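Local coordinates for protein 4-hydroxy-3-methylbut-2-enyl diphosphate reductase, apicoplast (Plasmodium falciparum, PDB 4N7B) that catalyses the final step of the MEP pathway in the apicoplast, reducing HMBPP to isopentenyl and dimethylallyl diphosphate with an iron-sulfur cluster, at residues 330-335 with 373-378; 367-372 with 399-404. One frame throughout, in Å; residues are numbered along the deposited sequence.

Interaction 1 (330-335 with 373-378); sequences KENYDI and LNKKLF
Tyr-333 lays one ring face against Lys-376, whose CB stands 3.8 Å from the ring centroid in a CH-pi contact. The lysine chain, bent at chi2 (-137°) and chi3 (74°), runs along the same face to the phenol end, where NZ donates to Tyr-333 OH at 3.1 Å from above the ring plane. The adjacent strands 334-338 and 377-381 of a four-stranded parallel sheet come into register here: Asp-334 N donates to Lys-376 O at 3.0 Å, and Phe-378 N to Asp-334 O at 3.1 Å. Ile-335 and Phe-378 share one face, packed against helix 316-329; Asp-334 and Leu-377 share the other, with Asp-334 CB 3.7 Å from Leu-377 CD2. Lys-375 NZ makes a 3.5 Å salt bridge with Asp-334 OD1, plus a weak bond to Asn-332 O, which a water links to Lys-376 N. Further out, Asn-332 is the C' residue of a Schellman motif that ends helix 316-329. Glu-405, on outer strand 405-406, bonds Tyr-333 OH and pairs with Lys-376 NZ, while His-358 NE2, on outer strand 357-360, is hydrogen-bonded to Asp-334 OD2. Lys-376 and Asp-334 each have a second partner on a further strand, which probably steadies both side chains.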
loop_
_atom_site.group_PDB
_atom_site.type_symbol
_atom_site.label_atom_id
_atom_site.label_comp_id
_atom_site.label_asym_id
_atom_site.label_seq_id
_atom_site.Cartn_x
_atom_site.Cartn_y
_atom_site.Cartn_z
ATOM N N LYS A 330 14.528 -14.786 15.763
ATOM C CA LYS A 330 14.627 -15.830 16.769
ATOM C C LYS A 330 15.655 -16.876 16.356
ATOM O O LYS A 330 16.111 -17.654 17.186
ATOM C CB LYS A 330 13.267 -16.484 17.030
ATOM C CG LYS A 330 13.276 -17.475 18.192
ATOM C CD LYS A 330 11.949 -18.232 18.305
ATOM C CE LYS A 330 10.791 -17.303 18.686
ATOM N NZ LYS A 330 10.996 -16.657 20.019
ATOM N N GLU A 331 16.033 -16.882 15.079
ATOM C CA GLU A 331 17.070 -17.789 14.594
ATOM C C GLU A 331 18.444 -17.096 14.603
ATOM O O GLU A 331 19.438 -17.630 14.101
ATOM C CB GLU A 331 16.710 -18.304 13.202
ATOM C CG GLU A 331 15.523 -19.276 13.190
ATOM C CD GLU A 331 14.953 -19.513 11.798
ATOM O OE1 GLU A 331 15.557 -19.051 10.812
ATOM O OE2 GLU A 331 13.882 -20.147 11.683
ATOM N N ASN A 332 18.484 -15.924 15.228
ATOM C CA ASN A 332 19.698 -15.111 15.346
ATOM C C ASN A 332 20.241 -14.563 14.017
ATOM O O ASN A 332 21.458 -14.489 13.815
ATOM C CB ASN A 332 20.799 -15.878 16.075
ATOM C CG ASN A 332 21.848 -14.955 16.661
ATOM O OD1 ASN A 332 21.513 -13.905 17.214
ATOM N ND2 ASN A 332 23.128 -15.332 16.534
ATOM N N TYR A 333 19.337 -14.199 13.115
ATOM C CA TYR A 333 19.698 -13.433 11.940
ATOM C C TYR A 333 19.603 -11.965 12.300
ATOM O O TYR A 333 18.778 -11.574 13.116
ATOM C CB TYR A 333 18.701 -13.662 10.810
ATOM C CG TYR A 333 18.856 -14.933 10.011
ATOM C CD1 TYR A 333 18.570 -16.174 10.565
ATOM C CD2 TYR A 333 19.227 -14.883 8.677
ATOM C CE1 TYR A 333 18.677 -17.324 9.818
ATOM C CE2 TYR A 333 19.342 -16.027 7.921
ATOM C CZ TYR A 333 19.057 -17.248 8.488
ATOM O OH TYR A 333 19.180 -18.398 7.724
ATOM N N ASP A 334 20.423 -11.137 11.677
ATOM C CA ASP A 334 20.147 -9.720 11.710
ATOM C C ASP A 334 19.323 -9.467 10.476
ATOM O O ASP A 334 19.461 -10.174 9.486
ATOM C CB ASP A 334 21.421 -8.887 11.707
ATOM C CG ASP A 334 21.796 -8.405 13.097
ATOM O OD1 ASP A 334 21.681 -9.202 14.053
ATOM O OD2 ASP A 334 22.192 -7.227 13.238
ATOM N N ILE A 335 18.457 -8.467 10.531
ATOM C CA ILE A 335 17.500 -8.264 9.465
ATOM C C ILE A 335 17.690 -6.928 8.781
ATOM O O ILE A 335 17.756 -5.896 9.445
ATOM C CB ILE A 335 16.074 -8.346 10.000
ATOM C CG1 ILE A 335 15.647 -9.816 10.100
ATOM C CG2 ILE A 335 15.115 -7.635 9.064
ATOM C CD1 ILE A 335 15.463 -10.281 11.486
ATOM N N LEU A 373 31.739 -11.778 9.698
ATOM C CA LEU A 373 31.653 -12.568 8.480
ATOM C C LEU A 373 30.777 -13.810 8.649
ATOM O O LEU A 373 30.257 -14.356 7.674
ATOM C CB LEU A 373 33.057 -12.983 8.046
ATOM C CG LEU A 373 33.128 -13.523 6.623
ATOM C CD1 LEU A 373 32.801 -12.413 5.624
ATOM C CD2 LEU A 373 34.499 -14.129 6.362
ATOM N N ASN A 374 30.613 -14.245 9.893
ATOM C CA ASN A 374 29.839 -15.442 10.199
ATOM C C ASN A 374 28.360 -15.120 10.415
ATOM O O ASN A 374 27.545 -16.017 10.663
ATOM C CB ASN A 374 30.411 -16.131 11.447
ATOM C CG ASN A 374 30.285 -15.276 12.703
ATOM O OD1 ASN A 374 30.057 -14.068 12.626
ATOM N ND2 ASN A 374 30.445 -15.902 13.869
ATOM N N LYS A 375 28.016 -13.839 10.307
ATOM C CA LYS A 375 26.698 -13.369 10.720
ATOM C C LYS A 375 25.654 -13.614 9.646
ATOM O O LYS A 375 25.779 -13.139 8.524
ATOM C CB LYS A 375 26.734 -11.882 11.091
ATOM C CG LYS A 375 25.361 -11.256 11.299
ATOM C CD LYS A 375 24.500 -12.073 12.260
ATOM C CE LYS A 375 24.757 -11.726 13.707
ATOM N NZ LYS A 375 23.582 -12.108 14.538
ATOM N N LYS A 376 24.612 -14.351 10.006
ATOM C CA LYS A 376 23.542 -14.640 9.078
ATOM C C LYS A 376 22.637 -13.419 8.888
ATOM O O LYS A 376 22.230 -12.762 9.854
ATOM C CB LYS A 376 22.748 -15.831 9.589
ATOM C CG LYS A 376 23.609 -17.056 9.843
ATOM C CD LYS A 376 22.923 -18.308 9.327
ATOM C CE LYS A 376 22.973 -18.386 7.791
ATOM N NZ LYS A 376 22.063 -19.447 7.241
ATOM N N LEU A 377 22.320 -13.121 7.635
ATOM C CA LEU A 377 21.521 -11.946 7.318
ATOM C C LEU A 377 20.325 -12.339 6.495
ATOM O O LEU A 377 20.395 -13.236 5.663
ATOM C CB LEU A 377 22.343 -10.920 6.535
ATOM C CG LEU A 377 23.591 -10.408 7.262
ATOM C CD1 LEU A 377 24.360 -9.459 6.353
ATOM C CD2 LEU A 377 23.220 -9.726 8.579
ATOM N N PHE A 378 19.232 -11.630 6.722
ATOM C CA PHE A 378 17.981 -11.876 6.042
ATOM C C PHE A 378 17.427 -10.509 5.693
ATOM O O PHE A 378 17.420 -9.610 6.539
ATOM C CB PHE A 378 17.024 -12.588 6.990
ATOM C CG PHE A 378 15.816 -13.204 6.312
ATOM C CD1 PHE A 378 15.895 -14.465 5.732
ATOM C CD2 PHE A 378 14.597 -12.537 6.283
ATOM C CE1 PHE A 378 14.786 -15.043 5.126
ATOM C CE2 PHE A 378 13.476 -13.119 5.680
ATOM C CZ PHE A 378 13.576 -14.367 5.102
HETATM O O HOH W 1 24.302 -15.449 12.730
#

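Interaction 2 (367-372 with 399-404); sequences DKLNFP and NKFPHI
Lys-400, on the last turn of helix 387-400, reaches across to the backbone of segment 367-372. Its CG lies anti to the backbone N (chi1 -167°), and the chain beyond is fully extended, which carries NZ to Leu-369 O at 2.6 Å. The ammonium sits in the carbonyl plane, on a lone pair. Asp-367 O lies 2.8 Å from the same NZ, and Val-366 O accepts a hydrogen bond from it, so that the positive charge rests among carbonyls at the C-terminal end of helix 363-368, where the helix dipole would probably favour it. Phe-401 is the first residue to leave the helix, and its ring points back toward the loop. Ring atom CZ meets Leu-369 CB at 4.0 Å, near the plane of the Phe-401 ring, and Phe-371 CD2 at 3.6 Å. The two phenyl groups form an offset edge-to-face pair, the edge of Phe-371 turned toward the face of Phe-401, with centroids 5.6 Å apart and planes at 65°. Phe-371 also makes an edge-to-face pair with His-358. The arrangement belongs to an alpha/beta domain with a parallel four-stranded sheet: helix 387-400 is the crossover between neighbouring strands 377-381 and 405-406, and the loop after helix 363-368 runs toward the first of these. From Phe-401 a type I beta turn brings the chain round through Pro-402 and His-403, closed by Ile-404 N donating to Phe-401 O at 3.1 Å. Ile-404, just ahead of strand 405-406, lays its side chain on Leu-377 and Tyr-379.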
loop_
_atom_site.group_PDB
_atom_site.type_symbol
_atom_site.label_atom_id
_atom_site.label_comp_id
_atom_site.label_asym_id
_atom_site.label_seq_id
_atom_site.Cartn_x
_atom_site.Cartn_y
_atom_site.Cartn_z
ATOM N N ASP A 367 26.220 0.870 1.992
ATOM C CA ASP A 367 27.656 1.027 2.174
ATOM C C ASP A 367 28.011 1.061 3.641
ATOM O O ASP A 367 29.082 0.615 4.030
ATOM C CB ASP A 367 28.144 2.324 1.540
ATOM C CG ASP A 367 28.191 2.258 0.032
ATOM O OD1 ASP A 367 28.669 1.234 -0.504
ATOM O OD2 ASP A 367 27.747 3.231 -0.622
ATOM N N LYS A 368 27.107 1.605 4.448
ATOM C CA LYS A 368 27.359 1.797 5.871
ATOM C C LYS A 368 27.214 0.517 6.700
ATOM O O LYS A 368 27.667 0.466 7.834
ATOM C CB LYS A 368 26.442 2.889 6.426
ATOM C CG LYS A 368 26.780 4.268 5.922
ATOM C CD LYS A 368 25.775 5.304 6.400
ATOM C CE LYS A 368 26.075 6.689 5.802
ATOM N NZ LYS A 368 25.093 7.735 6.219
ATOM N N LEU A 369 26.605 -0.521 6.147
ATOM C CA LEU A 369 26.381 -1.733 6.927
ATOM C C LEU A 369 27.680 -2.489 7.193
ATOM O O LEU A 369 28.478 -2.710 6.284
ATOM C CB LEU A 369 25.412 -2.667 6.210
ATOM C CG LEU A 369 23.973 -2.186 6.090
ATOM C CD1 LEU A 369 23.176 -3.209 5.306
ATOM C CD2 LEU A 369 23.371 -1.969 7.474
ATOM N N ASN A 370 27.876 -2.905 8.439
ATOM C CA ASN A 370 29.002 -3.762 8.785
ATOM C C ASN A 370 28.581 -4.885 9.702
ATOM O O ASN A 370 27.868 -4.661 10.678
ATOM C CB ASN A 370 30.118 -2.955 9.441
ATOM C CG ASN A 370 30.958 -2.218 8.429
ATOM O OD1 ASN A 370 31.869 -2.795 7.832
ATOM N ND2 ASN A 370 30.651 -0.940 8.218
ATOM N N PHE A 371 29.030 -6.093 9.377
ATOM C CA PHE A 371 28.714 -7.277 10.166
ATOM C C PHE A 371 29.890 -8.230 10.162
ATOM O O PHE A 371 30.615 -8.316 9.173
ATOM C CB PHE A 371 27.510 -8.021 9.587
ATOM C CG PHE A 371 26.249 -7.206 9.540
ATOM C CD1 PHE A 371 25.486 -7.026 10.677
ATOM C CD2 PHE A 371 25.827 -6.631 8.358
ATOM C CE1 PHE A 371 24.317 -6.286 10.636
ATOM C CE2 PHE A 371 24.666 -5.883 8.311
ATOM C CZ PHE A 371 23.910 -5.707 9.454
ATOM N N PRO A 372 30.076 -8.963 11.268
ATOM C CA PRO A 372 31.013 -10.089 11.276
ATOM C C PRO A 372 30.732 -11.018 10.103
ATOM O O PRO A 372 29.613 -11.043 9.578
ATOM C CB PRO A 372 30.700 -10.788 12.597
ATOM C CG PRO A 372 30.168 -9.710 13.478
ATOM C CD PRO A 372 29.407 -8.785 12.568
ATOM N N ASN A 399 25.807 -7.946 -3.551
ATOM C CA ASN A 399 27.221 -7.801 -3.881
ATOM C C ASN A 399 28.024 -7.823 -2.596
ATOM O O ASN A 399 28.995 -8.556 -2.460
ATOM C CB ASN A 399 27.492 -6.485 -4.623
ATOM C CG ASN A 399 27.023 -6.522 -6.067
ATOM O OD1 ASN A 399 26.861 -7.600 -6.648
ATOM N ND2 ASN A 399 26.805 -5.339 -6.659
ATOM N N LYS A 400 27.588 -7.014 -1.642
ATOM C CA LYS A 400 28.272 -6.900 -0.371
ATOM C C LYS A 400 28.084 -8.159 0.485
ATOM O O LYS A 400 29.038 -8.668 1.057
ATOM C CB LYS A 400 27.751 -5.673 0.362
ATOM C CG LYS A 400 28.591 -5.280 1.538
ATOM C CD LYS A 400 28.206 -3.910 2.053
ATOM C CE LYS A 400 29.021 -3.559 3.283
ATOM N NZ LYS A 400 28.781 -2.154 3.723
ATOM N N PHE A 401 26.853 -8.659 0.567
ATOM C CA PHE A 401 26.557 -9.840 1.379
ATOM C C PHE A 401 26.001 -10.992 0.543
ATOM O O PHE A 401 24.790 -11.201 0.499
ATOM C CB PHE A 401 25.547 -9.484 2.466
ATOM C CG PHE A 401 25.962 -8.329 3.317
ATOM C CD1 PHE A 401 26.967 -8.473 4.261
ATOM C CD2 PHE A 401 25.348 -7.094 3.176
ATOM C CE1 PHE A 401 27.354 -7.402 5.051
ATOM C CE2 PHE A 401 25.726 -6.020 3.963
ATOM C CZ PHE A 401 26.730 -6.173 4.899
ATOM N N PRO A 402 26.891 -11.760 -0.098
ATOM C CA PRO A 402 26.502 -12.775 -1.082
ATOM C C PRO A 402 25.573 -13.863 -0.540
ATOM O O PRO A 402 24.829 -14.439 -1.328
ATOM C CB PRO A 402 27.845 -13.387 -1.512
ATOM C CG PRO A 402 28.883 -12.390 -1.093
ATOM C CD PRO A 402 28.340 -11.769 0.149
ATOM N N HIS A 403 25.595 -14.137 0.761
ATOM C CA HIS A 403 24.851 -15.273 1.290
ATOM C C HIS A 403 23.571 -14.819 1.980
ATOM O O HIS A 403 22.896 -15.594 2.663
ATOM C CB HIS A 403 25.735 -16.080 2.234
ATOM C CG HIS A 403 26.895 -16.726 1.543
ATOM N ND1 HIS A 403 28.202 -16.519 1.929
ATOM C CD2 HIS A 403 26.944 -17.553 0.472
ATOM C CE1 HIS A 403 29.006 -17.200 1.134
ATOM N NE2 HIS A 403 28.268 -17.836 0.240
ATOM N N ILE A 404 23.227 -13.554 1.775
ATOM C CA ILE A 404 22.062 -12.994 2.418
ATOM C C ILE A 404 20.811 -13.712 1.912
ATOM O O ILE A 404 20.719 -14.064 0.737
ATOM C CB ILE A 404 21.954 -11.502 2.157
ATOM C CG1 ILE A 404 20.931 -10.901 3.103
ATOM C CG2 ILE A 404 21.569 -11.227 0.709
ATOM C CD1 ILE A 404 21.069 -9.405 3.255
#

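Overall arrangement
Both contacts lie at the same end of one four-stranded parallel sheet, and they illustrate how chemistry follows position. Interaction 1 is partly buried and joins two neighbouring strands, so backbone pairing runs through it, with a tyrosine-lysine CH-pi contact and charged groups gathered where the strands begin. Interaction 2 is a surface contact between two helix ends and the loops after them; one lysine on backbone carbonyls, and two aromatic rings with a leucine beside them, do the work. Segment 373-378 directly follows 367-372, and the contacts meet on the sheet face that bears Leu-377, whose CD1 lies 3.5 Å from Phe-401 CD1 and 3.8 Å from Phe-371 CD2.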